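Local coordinates for protein peroxiredoxin (Clostridioides difficile, PDB 6TSB) that couples a probable peroxide-reducing peroxiredoxin part with the chitinase domain described here, of glycoside hydrolase family 18, which cleaves chitin at internal beta-1,4 linkages, at residues Gly184-Ser189 with Arg242-Ala247; Arg270-Asp273 with Tyr279-Lys282; Thr318-Val321 with Cys325-Gly328. All coordinates share one frame; numbering follows the deposited sequence.

How the contacts relate
The three contacts follow one another along the chain of a family 18 glycoside hydrolase domain, whose fold is a TIM barrel. Contact 1 joins helices 183-188 and 237-246 on the barrel; contact 2 lies just beyond the seventh barrel strand, 254-264, where helix 272-278 leads away; contact 3 ends helix 311-323. Their centres are about 34 Å (1 and 2), 39 Å (2 and 3) and 54 Å (1 and 3) apart, and none touches another within the chain. All three reach the second subunit: contact 3 of one copy packs on Arg242 and Glu245 in contact 1 of the other, consistent with a domain-swapped dimer in which each barrel is completed by its partner.

Contact 1. Residues Gly184-Ser189 with Arg242-Ala247; sequences GYINSS and RNLENA
Asn243 ND2 donates to the backbone carbonyl of Gly181, and the residue held in this way presents its CB to Ile186. The meeting is tight: Ile186 CD1 lies 3.4 Å from Asn243 CB, with the two side chains crossing at about a right angle. Ile186 spans the gap with both of its branches. CG1 leaves beside its backbone N, and a chi2 of 141°, well off a staggered value, carries CD1 toward the start of the Arg242-Ala247 turn. The other branch, CG2, packs against the end of that turn, 3.6 Å from Ala247 CB. In the TIM barrel this joins helix 183-188, which follows the fifth parallel strand, to helix 237-246, which precedes the seventh. Leu244 adds a looser flank, its CD2 4.4 Å from Ile186 CG1, and Ile192 of the next short helix touches Ile186, Leu244 and Ala247 together. On the face of helix 237-246 turned from Ile186, Arg242 NH1 bonds Glu245 OE1 at 3.1 Å through the syn lone pair of the carboxylate oxygen, in a salt bridge, the oxygen lying 15° out of the guanidinium plane. This pair faces the second subunit: Arg242 packs on Tyr320 of the second subunit and Glu245 on Leu326 of that subunit.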
# COMPACT_ATOMS: atom_id res chain seq x y z
N GLY A 184 30.43 -12.08 -13.65
CA GLY A 184 31.10 -13.34 -13.29
C GLY A 184 30.55 -14.54 -14.05
O GLY A 184 31.38 -15.33 -14.54
N TYR A 185 29.22 -14.70 -14.13
CA TYR A 185 28.57 -15.87 -14.78
C TYR A 185 28.82 -15.78 -16.30
O TYR A 185 29.09 -16.81 -16.95
CB TYR A 185 27.08 -16.01 -14.41
CG TYR A 185 26.41 -17.25 -14.97
CD1 TYR A 185 25.97 -17.28 -16.29
CD2 TYR A 185 26.23 -18.41 -14.22
CE1 TYR A 185 25.39 -18.42 -16.84
CE2 TYR A 185 25.65 -19.55 -14.75
CZ TYR A 185 25.25 -19.56 -16.07
OH TYR A 185 24.69 -20.66 -16.64
N ILE A 186 28.74 -14.59 -16.88
CA ILE A 186 28.85 -14.47 -18.36
C ILE A 186 30.29 -14.76 -18.81
O ILE A 186 30.44 -15.36 -19.91
CB ILE A 186 28.32 -13.12 -18.85
CG1 ILE A 186 26.80 -13.11 -18.71
CG2 ILE A 186 28.76 -12.86 -20.30
CD1 ILE A 186 26.26 -11.80 -18.26
N ASN A 187 31.28 -14.38 -18.00
CA ASN A 187 32.73 -14.46 -18.34
C ASN A 187 33.38 -15.76 -17.83
O ASN A 187 34.37 -16.15 -18.44
CB ASN A 187 33.50 -13.26 -17.77
CG ASN A 187 33.03 -11.92 -18.33
OD1 ASN A 187 32.65 -11.81 -19.50
ND2 ASN A 187 33.02 -10.92 -17.48
N SER A 188 32.89 -16.36 -16.74
CA SER A 188 33.57 -17.46 -16.00
C SER A 188 32.73 -18.74 -15.84
O SER A 188 33.30 -19.73 -15.32
CB SER A 188 34.00 -16.98 -14.65
OG SER A 188 34.84 -15.86 -14.79
N SER A 189 31.43 -18.74 -16.18
CA SER A 189 30.55 -19.92 -15.99
C SER A 189 30.04 -20.43 -17.34
O SER A 189 30.15 -21.61 -17.56
CB SER A 189 29.43 -19.64 -15.04
OG SER A 189 29.97 -19.35 -13.76
N ARG A 242 19.79 -7.63 -19.61
CA ARG A 242 20.57 -6.89 -20.64
C ARG A 242 21.93 -7.56 -20.83
O ARG A 242 22.32 -7.74 -21.99
CB ARG A 242 20.73 -5.41 -20.26
CG ARG A 242 19.42 -4.62 -20.18
CD ARG A 242 18.45 -4.85 -21.34
NE ARG A 242 17.23 -4.09 -21.12
CZ ARG A 242 16.11 -4.22 -21.81
NH1 ARG A 242 16.03 -5.11 -22.80
NH2 ARG A 242 15.07 -3.47 -21.49
N ASN A 243 22.63 -7.90 -19.74
CA ASN A 243 23.92 -8.63 -19.79
C ASN A 243 23.77 -9.91 -20.62
O ASN A 243 24.61 -10.13 -21.54
CB ASN A 243 24.43 -8.92 -18.38
CG ASN A 243 24.93 -7.68 -17.67
OD1 ASN A 243 25.18 -6.64 -18.28
ND2 ASN A 243 25.11 -7.82 -16.37
N LEU A 244 22.74 -10.72 -20.36
CA LEU A 244 22.53 -11.98 -21.12
C LEU A 244 22.25 -11.65 -22.59
O LEU A 244 22.71 -12.41 -23.47
CB LEU A 244 21.40 -12.81 -20.52
CG LEU A 244 21.71 -13.46 -19.18
CD1 LEU A 244 20.45 -13.98 -18.54
CD2 LEU A 244 22.72 -14.59 -19.31
N GLU A 245 21.48 -10.59 -22.87
CA GLU A 245 21.03 -10.26 -24.26
C GLU A 245 22.23 -9.83 -25.12
O GLU A 245 22.30 -10.27 -26.28
CB GLU A 245 19.96 -9.17 -24.23
CG GLU A 245 18.56 -9.71 -23.92
CD GLU A 245 17.51 -8.64 -23.72
OE1 GLU A 245 17.86 -7.53 -23.27
OE2 GLU A 245 16.35 -8.92 -24.02
N ASN A 246 23.14 -9.04 -24.53
CA ASN A 246 24.32 -8.44 -25.19
C ASN A 246 25.44 -9.48 -25.35
O ASN A 246 26.25 -9.29 -26.30
CB ASN A 246 24.80 -7.21 -24.42
CG ASN A 246 23.87 -6.04 -24.60
OD1 ASN A 246 23.23 -5.91 -25.64
ND2 ASN A 246 23.76 -5.20 -23.57
N ALA A 247 25.49 -10.51 -24.47
CA ALA A 247 26.37 -11.70 -24.59
C ALA A 247 25.79 -12.75 -25.57
O ALA A 247 26.43 -13.79 -25.81
CB ALA A 247 26.67 -12.27 -23.21

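Contact 2. Residues Arg270-Asp273 with Tyr279-Lys282; sequences RTYD and YINK
The nearest CA atoms across the contact, those of Tyr272 and Tyr279, are 9.7 Å apart, one segment turning from strand 268-271 into helix 272-278 and the other leaving that helix, so long side chains must bridge the space. Arg270 and Tyr279 do so at one end. Arg270 bends at chi2 (-68°), which lifts the rest of its chain over toward the phenol, and NE donates to Tyr279 OH at 3.0 Å. The bond is weak, with an N-H...O angle of only 127°. NE arrives at the edge of the tyrosine, near the ring plane, while the guanidinium plane stands 71° from that of the ring. The aliphatic part of the arginine also lies close, Arg270 CG being 3.7 Å from Tyr279 OH.

At the other end Ile280 meets Tyr272. CG1 of the isoleucine sits between its backbone N and carbonyl carbon, and from there the chain extends until CD1 is 4.1 Å from Tyr272 OH and 4.3 Å from Tyr272 CE1. The two side chains cross nearly at right angles. Thr271 is the N-cap between strand and helix, its OG1 bonded to the backbone N of Glu274.

In the barrel this is the exit from the hairpin formed by strands 254-264 and 268-271, on the way to the small antiparallel sheet that begins with strand 286-290. The second subunit closes in here: the Tyr279 ring meets Tyr285 of that copy, and Tyr272 packs on its Leu342. Since Tyr272 OH pairs with Arg276 NE, both phenol oxygens accept a weak bond from an arginine NE, and the nearby positive charge would probably polarise each O-H modestly and ease its loss of a proton.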
# COMPACT_ATOMS: atom_id res chain seq x y z
N ARG A 270 11.90 -16.67 4.33
CA ARG A 270 10.52 -17.03 4.71
C ARG A 270 9.75 -17.31 3.42
O ARG A 270 9.96 -16.59 2.46
CB ARG A 270 9.90 -15.90 5.54
CG ARG A 270 10.59 -15.62 6.87
CD ARG A 270 10.46 -16.73 7.91
NE ARG A 270 10.92 -16.33 9.24
CZ ARG A 270 12.14 -16.55 9.75
NH1 ARG A 270 13.09 -17.15 9.06
NH2 ARG A 270 12.40 -16.13 10.97
N THR A 271 8.93 -18.35 3.42
CA THR A 271 7.99 -18.66 2.32
C THR A 271 6.91 -17.57 2.28
O THR A 271 6.62 -16.97 3.34
CB THR A 271 7.38 -20.05 2.54
OG1 THR A 271 6.59 -19.95 3.73
CG2 THR A 271 8.43 -21.14 2.65
N TYR A 272 6.30 -17.33 1.12
CA TYR A 272 5.18 -16.38 1.04
C TYR A 272 4.14 -16.77 2.10
O TYR A 272 3.75 -15.90 2.88
CB TYR A 272 4.57 -16.31 -0.35
CG TYR A 272 3.46 -15.30 -0.41
CD1 TYR A 272 3.69 -13.98 -0.03
CD2 TYR A 272 2.18 -15.65 -0.80
CE1 TYR A 272 2.69 -13.03 -0.07
CE2 TYR A 272 1.17 -14.71 -0.88
CZ TYR A 272 1.42 -13.39 -0.51
OH TYR A 272 0.42 -12.45 -0.58
N ASP A 273 3.76 -18.05 2.16
CA ASP A 273 2.85 -18.61 3.20
C ASP A 273 3.25 -18.11 4.60
O ASP A 273 2.34 -17.65 5.31
CB ASP A 273 2.73 -20.12 3.02
CG ASP A 273 2.00 -20.42 1.72
OD1 ASP A 273 1.49 -19.42 1.13
OD2 ASP A 273 1.96 -21.62 1.29
N TYR A 279 3.65 -11.70 9.15
CA TYR A 279 4.32 -10.46 8.67
C TYR A 279 3.36 -9.40 8.09
O TYR A 279 3.66 -8.24 8.39
CB TYR A 279 5.44 -10.82 7.69
CG TYR A 279 6.61 -11.56 8.29
CD1 TYR A 279 6.58 -12.94 8.47
CD2 TYR A 279 7.77 -10.89 8.67
CE1 TYR A 279 7.66 -13.63 9.00
CE2 TYR A 279 8.86 -11.57 9.20
CZ TYR A 279 8.81 -12.94 9.38
OH TYR A 279 9.88 -13.61 9.90
N ILE A 280 2.29 -9.71 7.32
CA ILE A 280 1.66 -8.67 6.44
C ILE A 280 0.19 -8.34 6.79
O ILE A 280 -0.10 -7.11 6.92
CB ILE A 280 1.92 -8.97 4.94
CG1 ILE A 280 1.04 -10.09 4.36
CG2 ILE A 280 3.40 -9.25 4.71
CD1 ILE A 280 1.26 -10.30 2.86
N ASN A 281 -0.72 -9.31 6.93
CA ASN A 281 -2.17 -8.98 7.06
C ASN A 281 -2.63 -9.18 8.51
O ASN A 281 -2.77 -10.35 8.92
CB ASN A 281 -3.03 -9.78 6.08
CG ASN A 281 -2.88 -9.31 4.64
OD1 ASN A 281 -2.85 -8.11 4.39
ND2 ASN A 281 -2.78 -10.24 3.71
N LYS A 282 -2.89 -8.07 9.23
CA LYS A 282 -3.26 -8.05 10.68
C LYS A 282 -4.70 -8.54 10.88
O LYS A 282 -5.59 -7.93 10.28
CB LYS A 282 -3.14 -6.65 11.30
CG LYS A 282 -3.91 -6.46 12.61
CD LYS A 282 -3.54 -7.45 13.73
CE LYS A 282 -2.84 -6.83 14.93
NZ LYS A 282 -1.80 -5.85 14.55

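Contact 3. Residues Thr318-Val321 with Cys325-Gly328; sequences TQYV and CLGG
Leu326 folds back over the last turn of helix 311-323, its CB 4.2 Å from Val321 CG1. Here the helix ends in a way that bears the hallmarks of a Schellman motif: Cys325 takes up left-handed backbone angles (52°/43°), the amide of Leu326 reaches back five residues to Val321 O, and the side chains at the two ends of that bond pack together. The backbone bond measures 3.0 Å from Leu326 N to Val321 O and is fairly straight at 155°, with the donor in the carbonyl plane.

Leu326 also approaches Tyr320, whose CD1 is 4.3 Å from Leu326 CD1; the methyl comes in at the edge of the ring. The hydroxyl of this tyrosine points elsewhere, bonding to Asp238 of the second subunit. Val321 also meets Gly328, its CG2 3.8 Å from Gly328 O. CG1 of the valine is anti to its backbone N, which brings it against the same glycine, a residue whose backbone angles would press a CB against the carbonyl O of Gly327.

Beyond the turn the chain enters strand 328-332, where Gly328 pairs in parallel with a strand of the second subunit, and Cys325 is joined by a disulfide to Cys31 of that subunit. The helix end thus aims the chain into its partner, consistent with exchange of the last barrel strand between the subunits. Val321 O takes a second donor besides Leu326 N, a water at 2.7 Å whose other hydrogen goes to Leu326 O at 2.8 Å.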
# COMPACT_ATOMS: atom_id res chain seq x y z
N THR A 318 -4.82 17.55 2.31
CA THR A 318 -4.06 18.79 2.58
C THR A 318 -3.62 19.44 1.26
O THR A 318 -3.44 20.69 1.23
CB THR A 318 -2.85 18.54 3.51
OG1 THR A 318 -2.07 17.43 3.05
CG2 THR A 318 -3.27 18.30 4.95
N GLN A 319 -3.41 18.63 0.20
CA GLN A 319 -3.17 19.15 -1.18
C GLN A 319 -4.40 19.97 -1.60
O GLN A 319 -4.23 21.13 -2.01
CB GLN A 319 -2.89 18.04 -2.20
CG GLN A 319 -1.49 17.45 -2.14
CD GLN A 319 -0.42 18.48 -2.41
OE1 GLN A 319 0.24 18.96 -1.49
NE2 GLN A 319 -0.28 18.87 -3.67
N TYR A 320 -5.59 19.37 -1.51
CA TYR A 320 -6.89 19.97 -1.87
C TYR A 320 -7.00 21.33 -1.17
O TYR A 320 -7.46 22.28 -1.79
CB TYR A 320 -8.03 19.00 -1.57
CG TYR A 320 -9.38 19.44 -2.07
CD1 TYR A 320 -10.12 20.42 -1.41
CD2 TYR A 320 -9.94 18.85 -3.20
CE1 TYR A 320 -11.38 20.80 -1.87
CE2 TYR A 320 -11.20 19.22 -3.67
CZ TYR A 320 -11.92 20.19 -3.00
OH TYR A 320 -13.15 20.53 -3.50
N VAL A 321 -6.56 21.41 0.08
CA VAL A 321 -6.65 22.66 0.88
C VAL A 321 -5.81 23.73 0.17
O VAL A 321 -6.23 24.91 0.08
CB VAL A 321 -6.22 22.43 2.35
CG1 VAL A 321 -5.81 23.71 3.06
CG2 VAL A 321 -7.31 21.73 3.15
N CYS A 325 -7.30 27.02 -2.16
CA CYS A 325 -7.24 28.26 -1.33
C CYS A 325 -8.22 28.19 -0.14
O CYS A 325 -8.86 29.22 0.16
CB CYS A 325 -7.46 29.46 -2.24
SG CYS A 325 -6.15 29.59 -3.49
N LEU A 326 -8.31 27.04 0.54
CA LEU A 326 -9.10 26.91 1.80
C LEU A 326 -8.33 27.51 2.99
O LEU A 326 -7.15 27.87 2.87
CB LEU A 326 -9.46 25.45 2.08
CG LEU A 326 -10.20 24.66 0.99
CD1 LEU A 326 -10.90 23.45 1.61
CD2 LEU A 326 -11.20 25.49 0.22
N GLY A 327 -9.00 27.64 4.13
CA GLY A 327 -8.45 28.32 5.32
C GLY A 327 -7.50 27.43 6.13
O GLY A 327 -6.66 27.96 6.83
N GLY A 328 -7.60 26.12 6.00
CA GLY A 328 -6.71 25.22 6.73
C GLY A 328 -7.42 23.93 6.91
O GLY A 328 -8.41 23.68 6.19
O HOH W 1 -5.09 27.05 1.16